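Local coordinates for odorant binding protein (AGAP010409-PA) (Anopheles gambiae, PDB 3L4A) that probably binds odorants, as a secreted, mostly helical, disulfide-bonded member of the PBP/GOBP family of insect odorant-binding proteins, at residues V7-S10 with C11-A14; F32-P36 with V37-F41; E75-V78 with A79-A83. One frame throughout, in Å; residues are numbered along the deposited sequence.

Contact 1. Residues V7-S10 with C11-A14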
loop_
_atom_site.group_PDB
_atom_site.type_symbol
_atom_site.label_atom_id
_atom_site.label_comp_id
_atom_site.label_asym_id
_atom_site.label_seq_id
_atom_site.Cartn_x
_atom_site.Cartn_y
_atom_site.Cartn_z
ATOM N N VAL A 7 7.869 11.610 -1.267
ATOM C CA VAL A 7 7.564 10.547 -0.316
ATOM C C VAL A 7 8.494 9.342 -0.482
ATOM O O VAL A 7 8.887 8.721 0.504
ATOM C CB VAL A 7 6.078 10.132 -0.406
ATOM C CG1 VAL A 7 5.813 8.899 0.416
ATOM C CG2 VAL A 7 5.188 11.269 0.062
ATOM N N ILE A 8 8.875 9.028 -1.716
ATOM C CA ILE A 8 9.826 7.942 -1.944
ATOM C C ILE A 8 11.172 8.252 -1.283
ATOM O O ILE A 8 11.760 7.412 -0.588
ATOM C CB ILE A 8 10.026 7.656 -3.447
ATOM C CG1 ILE A 8 8.799 6.939 -4.016
ATOM C CG2 ILE A 8 11.275 6.815 -3.661
ATOM C CD1 ILE A 8 8.832 6.784 -5.522
ATOM N N GLU A 9 11.658 9.474 -1.480
ATOM C CA GLU A 9 12.929 9.855 -0.889
ATOM C C GLU A 9 12.862 9.867 0.639
ATOM O O GLU A 9 13.741 9.336 1.310
ATOM C CB GLU A 9 13.379 11.217 -1.424
ATOM C CG GLU A 9 13.395 11.293 -2.952
ATOM C CD GLU A 9 14.330 10.281 -3.566
ATOM O OE1 GLU A 9 13.997 9.729 -4.636
ATOM O OE2 GLU A 9 15.394 10.025 -2.972
ATOM N N SER A 10 11.806 10.462 1.195
ATOM C CA SER A 10 11.681 10.528 2.645
ATOM C C SER A 10 11.536 9.139 3.260
ATOM O O SER A 10 12.130 8.842 4.288
ATOM C CB SER A 10 10.514 11.428 3.040
ATOM O OG SER A 10 10.777 12.757 2.619
ATOM N N CYS A 11 10.741 8.287 2.627
ATOM C CA CYS A 11 10.582 6.931 3.141
ATOM C C CYS A 11 11.868 6.107 3.017
ATOM O O CYS A 11 12.143 5.249 3.850
ATOM C CB CYS A 11 9.390 6.229 2.500
ATOM S SG CYS A 11 7.815 6.760 3.219
ATOM N N SER A 12 12.660 6.376 1.985
ATOM C CA SER A 12 13.933 5.686 1.851
ATOM C C SER A 12 14.860 6.066 3.003
ATOM O O SER A 12 15.693 5.268 3.425
ATOM C CB SER A 12 14.589 5.982 0.501
ATOM O OG SER A 12 15.212 7.256 0.498
ATOM N N ASN A 13 14.700 7.275 3.529
ATOM C CA ASN A 13 15.496 7.688 4.672
ATOM C C ASN A 13 14.938 7.221 6.005
ATOM O O ASN A 13 15.697 6.908 6.921
ATOM C CB ASN A 13 15.704 9.199 4.656
ATOM C CG ASN A 13 16.737 9.604 3.641
ATOM O OD1 ASN A 13 17.756 8.925 3.490
ATOM N ND2 ASN A 13 16.482 10.691 2.922
ATOM N N ALA A 14 13.615 7.157 6.105
ATOM C CA ALA A 14 12.960 6.764 7.344
ATOM C C ALA A 14 13.135 5.279 7.626
ATOM O O ALA A 14 13.124 4.855 8.779
ATOM C CB ALA A 14 11.484 7.113 7.280
#
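S12 carries OG between its own backbone N and carbonyl carbon (chi1 78°), a rotation that swings the hydroxyl back along the helix to E9, three residues earlier. V7 places CG1 anti to its backbone N (chi1 171°), which puts this methyl on the flank that also bears the C11 sulfur, with V7 CG1 4.1 Å from C11 SG. In one of two conformers of S12 the hydroxyl donates to the carbonyl, S12 OG lying 2.7 Å from E9 O; the bond need not be held all the time. The same oxygen also accepts the main-chain bond from N13, with N13 N 3.2 Å from E9 O and an N-H...O angle of 141°. Both donors come from the same face of the E9 peptide plane, each tilted somewhat out of it. Returning a hydroxyl to a carbonyl of the preceding turn is a common way for a serine within a helix to satisfy its polar group. Regular i to i+4 bonds continue on either side: C11 N to V7 O, S12 N to I8 O and A14 N to S10 O, each 2.9 Å long. S10 O also receives a weak second bond from N13 N. The E9 carboxylate has its partners on another helix, making salt bridges to K24 and R28 of helix 21-28. C11 SG is bonded to C44 SG in a disulfide to helix 36-48, against which V7 packs through I45 and E48 and C11 through F41 and I45.

Contact 2. Residues F32-P36 with V37-F41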
loop_
_atom_site.group_PDB
_atom_site.type_symbol
_atom_site.label_atom_id
_atom_site.label_comp_id
_atom_site.label_asym_id
_atom_site.label_seq_id
_atom_site.Cartn_x
_atom_site.Cartn_y
_atom_site.Cartn_z
ATOM N N PHE A 32 7.637 -3.723 -5.954
ATOM C CA PHE A 32 7.876 -3.876 -4.518
ATOM C C PHE A 32 8.080 -5.327 -4.102
ATOM O O PHE A 32 7.127 -6.035 -3.800
ATOM C CB PHE A 32 6.733 -3.233 -3.729
ATOM C CG PHE A 32 6.474 -1.819 -4.126
ATOM C CD1 PHE A 32 5.526 -1.524 -5.094
ATOM C CD2 PHE A 32 7.213 -0.779 -3.580
ATOM C CE1 PHE A 32 5.300 -0.219 -5.485
ATOM C CE2 PHE A 32 6.994 0.528 -3.968
ATOM C CZ PHE A 32 6.030 0.812 -4.920
ATOM N N PRO A 33 9.343 -5.777 -4.088
ATOM C CA PRO A 33 9.709 -7.160 -3.768
ATOM C C PRO A 33 9.334 -7.565 -2.346
ATOM O O PRO A 33 9.157 -6.702 -1.481
ATOM C CB PRO A 33 11.237 -7.165 -3.914
ATOM C CG PRO A 33 11.552 -5.966 -4.733
ATOM C CD PRO A 33 10.523 -4.945 -4.369
ATOM N N ASP A 34 9.217 -8.870 -2.115
ATOM C CA ASP A 34 8.787 -9.402 -0.832
ATOM C C ASP A 34 9.990 -9.609 0.086
ATOM O O ASP A 34 10.422 -10.737 0.330
ATOM C CB ASP A 34 8.014 -10.710 -1.047
ATOM C CG ASP A 34 7.308 -11.188 0.205
ATOM O OD1 ASP A 34 7.643 -10.715 1.308
ATOM O OD2 ASP A 34 6.420 -12.061 0.085
ATOM N N ASP A 35 10.528 -8.502 0.589
ATOM C CA ASP A 35 11.681 -8.525 1.485
ATOM C C ASP A 35 11.431 -7.564 2.651
ATOM O O ASP A 35 10.623 -6.654 2.529
ATOM C CB ASP A 35 12.947 -8.140 0.711
ATOM C CG ASP A 35 12.997 -6.666 0.355
ATOM O OD1 ASP A 35 12.686 -6.318 -0.800
ATOM O OD2 ASP A 35 13.361 -5.862 1.233
ATOM N N PRO A 36 12.118 -7.759 3.785
ATOM C CA PRO A 36 11.818 -6.977 4.992
ATOM C C PRO A 36 11.969 -5.463 4.832
ATOM O O PRO A 36 11.189 -4.714 5.418
ATOM C CB PRO A 36 12.832 -7.503 6.011
ATOM C CG PRO A 36 13.142 -8.884 5.548
ATOM C CD PRO A 36 13.094 -8.829 4.052
ATOM N N VAL A 37 12.961 -5.017 4.070
ATOM C CA VAL A 37 13.151 -3.587 3.847
ATOM C C VAL A 37 11.970 -3.027 3.075
ATOM O O VAL A 37 11.360 -2.030 3.476
ATOM C CB VAL A 37 14.456 -3.302 3.080
ATOM C CG1 VAL A 37 14.582 -1.813 2.774
ATOM C CG2 VAL A 37 15.645 -3.774 3.898
ATOM N N THR A 38 11.638 -3.679 1.967
ATOM C CA THR A 38 10.495 -3.258 1.162
ATOM C C THR A 38 9.186 -3.306 1.955
ATOM O O THR A 38 8.311 -2.461 1.754
ATOM C CB THR A 38 10.377 -4.086 -0.121
ATOM O OG1 THR A 38 11.564 -3.894 -0.903
ATOM C CG2 THR A 38 9.187 -3.635 -0.941
ATOM N N HIS A 39 9.039 -4.283 2.841
ATOM C CA HIS A 39 7.838 -4.316 3.677
ATOM C C HIS A 39 7.689 -2.996 4.413
ATOM O O HIS A 39 6.622 -2.379 4.411
ATOM C CB HIS A 39 7.888 -5.437 4.712
ATOM C CG HIS A 39 7.874 -6.812 4.128
ATOM N ND1 HIS A 39 8.147 -7.933 4.883
ATOM C CD2 HIS A 39 7.636 -7.253 2.870
ATOM C CE1 HIS A 39 8.067 -9.007 4.117
ATOM N NE2 HIS A 39 7.759 -8.624 2.891
ATOM N N CYS A 40 8.759 -2.567 5.068
ATOM C CA CYS A 40 8.719 -1.325 5.820
ATOM C C CYS A 40 8.599 -0.102 4.920
ATOM O O CYS A 40 7.947 0.876 5.285
ATOM C CB CYS A 40 9.927 -1.204 6.752
ATOM S SG CYS A 40 9.902 -2.371 8.136
ATOM N N PHE A 41 9.204 -0.161 3.740
ATOM C CA PHE A 41 9.084 0.923 2.777
ATOM C C PHE A 41 7.623 1.109 2.346
ATOM O O PHE A 41 7.118 2.232 2.304
ATOM C CB PHE A 41 9.982 0.673 1.562
ATOM C CG PHE A 41 9.966 1.797 0.567
ATOM C CD1 PHE A 41 10.718 2.941 0.790
ATOM C CD2 PHE A 41 9.191 1.721 -0.578
ATOM C CE1 PHE A 41 10.713 3.982 -0.115
ATOM C CE2 PHE A 41 9.173 2.762 -1.491
ATOM C CZ PHE A 41 9.935 3.899 -1.256
#
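D35 N-caps helix 36-48, and both oxygens of its carboxylate are used by T38. T38 N donates to D35 OD2 at 2.9 Å along a nearly straight path (173°), arriving from above the carboxylate plane, whereas T38 OG1 reaches D35 OD1 at 2.7 Å, on its syn side though tilted out of the plane. The carboxylate folds over the first turn because D35 CG sits between its own backbone N and carbonyl carbon (chi1 72°). T38 OG1 is also hydrogen-bonded to Y27 OH, so this buried hydroxyl has two partners. The negative group at the amino end of the helix would be favoured by the helix dipole. The main-chain carbonyl of D35 serves H39 N in the first helical bond, and P36 O accepts from C40 N at a longer 3.3 Å. One residue back, D34 centres an inverse gamma turn and grips the imidazole of H39: H39 NE2 donates to D34 OD1 at 2.6 Å, almost exactly in the ring plane but on the anti side of the carboxylate and out of its plane. The carboxylate and ring planes stand 54° apart, and D35 O lies over one face of the imidazole, nearer its rim. At the other end of the loop the contact is apolar. F32 CB rests 3.7 Å from T38 CG2. The F32 and F41 rings meet edge to edge, F32 CE2 lying 4.0 Å from F41 CE2. L23 and Y27 of helix 21-28 cover the cap and V37; F41 stacks on Y27 and packs against helix 5-14. Helix 96-105 completes the setting through Y101, which bonds F32 O and meets the H39 ring, and through the C40-C97 disulfide.

Contact 3. Residues E75-V78 with A79-A83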
loop_
_atom_site.group_PDB
_atom_site.type_symbol
_atom_site.label_atom_id
_atom_site.label_comp_id
_atom_site.label_asym_id
_atom_site.label_seq_id
_atom_site.Cartn_x
_atom_site.Cartn_y
_atom_site.Cartn_z
ATOM N N GLU A 75 -18.979 0.055 -5.440
ATOM C CA GLU A 75 -19.318 -0.840 -4.350
ATOM C C GLU A 75 -18.565 -2.170 -4.427
ATOM O O GLU A 75 -18.132 -2.693 -3.402
ATOM C CB GLU A 75 -20.832 -1.090 -4.324
ATOM C CG GLU A 75 -21.285 -1.995 -3.196
ATOM C CD GLU A 75 -22.683 -2.549 -3.410
ATOM O OE1 GLU A 75 -23.363 -2.114 -4.362
ATOM O OE2 GLU A 75 -23.097 -3.428 -2.625
ATOM N N GLU A 76 -18.413 -2.711 -5.634
ATOM C CA GLU A 76 -17.737 -4.003 -5.769
ATOM C C GLU A 76 -16.247 -3.896 -5.475
ATOM O O GLU A 76 -15.647 -4.861 -5.026
ATOM C CB GLU A 76 -17.988 -4.642 -7.143
ATOM C CG GLU A 76 -17.501 -3.851 -8.327
ATOM C CD GLU A 76 -18.580 -2.953 -8.922
ATOM O OE1 GLU A 76 -18.719 -2.960 -10.163
ATOM O OE2 GLU A 76 -19.289 -2.245 -8.162
ATOM N N PHE A 77 -15.654 -2.729 -5.722
ATOM C CA PHE A 77 -14.248 -2.497 -5.373
ATOM C C PHE A 77 -14.094 -2.518 -3.852
ATOM O O PHE A 77 -13.204 -3.175 -3.300
ATOM C CB PHE A 77 -13.791 -1.152 -5.951
ATOM C CG PHE A 77 -12.409 -0.726 -5.529
ATOM C CD1 PHE A 77 -12.214 0.015 -4.369
ATOM C CD2 PHE A 77 -11.305 -1.035 -6.313
ATOM C CE1 PHE A 77 -10.940 0.424 -3.988
ATOM C CE2 PHE A 77 -10.038 -0.627 -5.937
ATOM C CZ PHE A 77 -9.856 0.098 -4.778
ATOM N N VAL A 78 -14.976 -1.810 -3.159
ATOM C CA VAL A 78 -14.937 -1.784 -1.714
ATOM C C VAL A 78 -15.174 -3.191 -1.149
ATOM O O VAL A 78 -14.430 -3.657 -0.293
ATOM C CB VAL A 78 -15.977 -0.805 -1.147
ATOM C CG1 VAL A 78 -15.989 -0.868 0.361
ATOM C CG2 VAL A 78 -15.685 0.622 -1.650
ATOM N N ALA A 79 -16.212 -3.868 -1.636
ATOM C CA ALA A 79 -16.550 -5.199 -1.140
ATOM C C ALA A 79 -15.421 -6.196 -1.356
ATOM O O ALA A 79 -15.079 -6.965 -0.461
ATOM C CB ALA A 79 -17.803 -5.701 -1.831
ATOM N N LYS A 80 -14.868 -6.190 -2.560
ATOM C CA LYS A 80 -13.845 -7.157 -2.910
ATOM C C LYS A 80 -12.617 -6.970 -2.031
ATOM O O LYS A 80 -12.064 -7.941 -1.509
ATOM C CB LYS A 80 -13.514 -7.086 -4.399
ATOM C CG LYS A 80 -12.642 -5.952 -4.834
ATOM C CD LYS A 80 -12.566 -5.922 -6.365
ATOM C CE LYS A 80 -12.109 -7.266 -6.944
ATOM N NZ LYS A 80 -11.840 -7.177 -8.427
ATOM N N HIS A 81 -12.219 -5.723 -1.812
ATOM C CA HIS A 81 -11.024 -5.492 -1.006
ATOM C C HIS A 81 -11.242 -5.654 0.488
ATOM O O HIS A 81 -10.366 -6.154 1.189
ATOM C CB HIS A 81 -10.370 -4.161 -1.358
ATOM C CG HIS A 81 -9.781 -4.169 -2.724
ATOM N ND1 HIS A 81 -8.793 -5.061 -3.085
ATOM C CD2 HIS A 81 -10.083 -3.464 -3.838
ATOM C CE1 HIS A 81 -8.484 -4.874 -4.356
ATOM N NE2 HIS A 81 -9.249 -3.911 -4.835
ATOM N N ARG A 82 -12.408 -5.255 0.980
ATOM C CA ARG A 82 -12.738 -5.534 2.376
ATOM C C ARG A 82 -12.599 -7.032 2.645
ATOM O O ARG A 82 -11.988 -7.436 3.624
ATOM C CB ARG A 82 -14.160 -5.092 2.718
ATOM C CG ARG A 82 -14.335 -3.611 2.962
ATOM C CD ARG A 82 -15.674 -3.348 3.643
ATOM N NE ARG A 82 -16.062 -1.941 3.587
ATOM C CZ ARG A 82 -15.621 -1.008 4.423
ATOM N NH1 ARG A 82 -16.034 0.248 4.296
ATOM N NH2 ARG A 82 -14.766 -1.329 5.386
ATOM N N ALA A 83 -13.141 -7.859 1.753
ATOM C CA ALA A 83 -13.073 -9.307 1.914
ATOM C C ALA A 83 -11.639 -9.851 1.815
ATOM O O ALA A 83 -11.235 -10.712 2.608
ATOM C CB ALA A 83 -13.977 -9.992 0.897
#
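E75 and A79 open the ladder of i to i+4 bonds at the start of alpha-helix 75-87, which also carries an aromatic pair and an aliphatic-guanidinium pair at the same spacing. E75 O accepts from A79 N at 2.9 Å, and the methyl of A79 lies against the same carbonyl. E76 O takes K80 N from well above its carbonyl plane. The aliphatic part of K80 also curls back over this oxygen, K80 CG coming within 3.2 Å of E76 O, since chi1 of K80 (77°) holds CG between its backbone N and carbonyl carbon. F77 follows, bonded through O to H81 N, and its ring receives H81 in a T-shaped (edge-to-face) pair. Centroids are 4.6 Å apart and the planes stand at 69°, the imidazole presenting its CD2 edge to one face of the phenyl ring. W64 of helix 60-66 makes a further edge-to-face contact with F77, L60 of the same helix touches H81, and H81 NE2 has a weak hydrogen bond to D110 of helix 108-117. V78 closes the segment, V78 O bonding R82 N. Its side chain runs alongside that of R82, whose NH2 bonds the carbonyl of W134 in the tag-derived C-terminal tail. The extended arginine brings R82 NE to 3.4 Å from V78 CG1.

How the contacts relate
Each contact is local, so none encloses a loop; along the chain they follow in series without nesting or crossing. Contact 1 lies on helix 5-14. Contact 2 comes next, where the loop after helix 21-28 turns into helix 36-48, and the two touch directly: F41 CE1 packs 3.6 Å from I8 O and also meets C11 CB. With the C11-C44 and C40-C97 disulfides they link helices 5-14, 36-48 and 96-105, and both also lean on helix 21-28. Contact 3, on helix 75-87, stands apart on the opposite side of the chain's centre, its nearest atoms about 19 Å from contact 1 and about 14 Å from contact 2, and packs with helix 60-66.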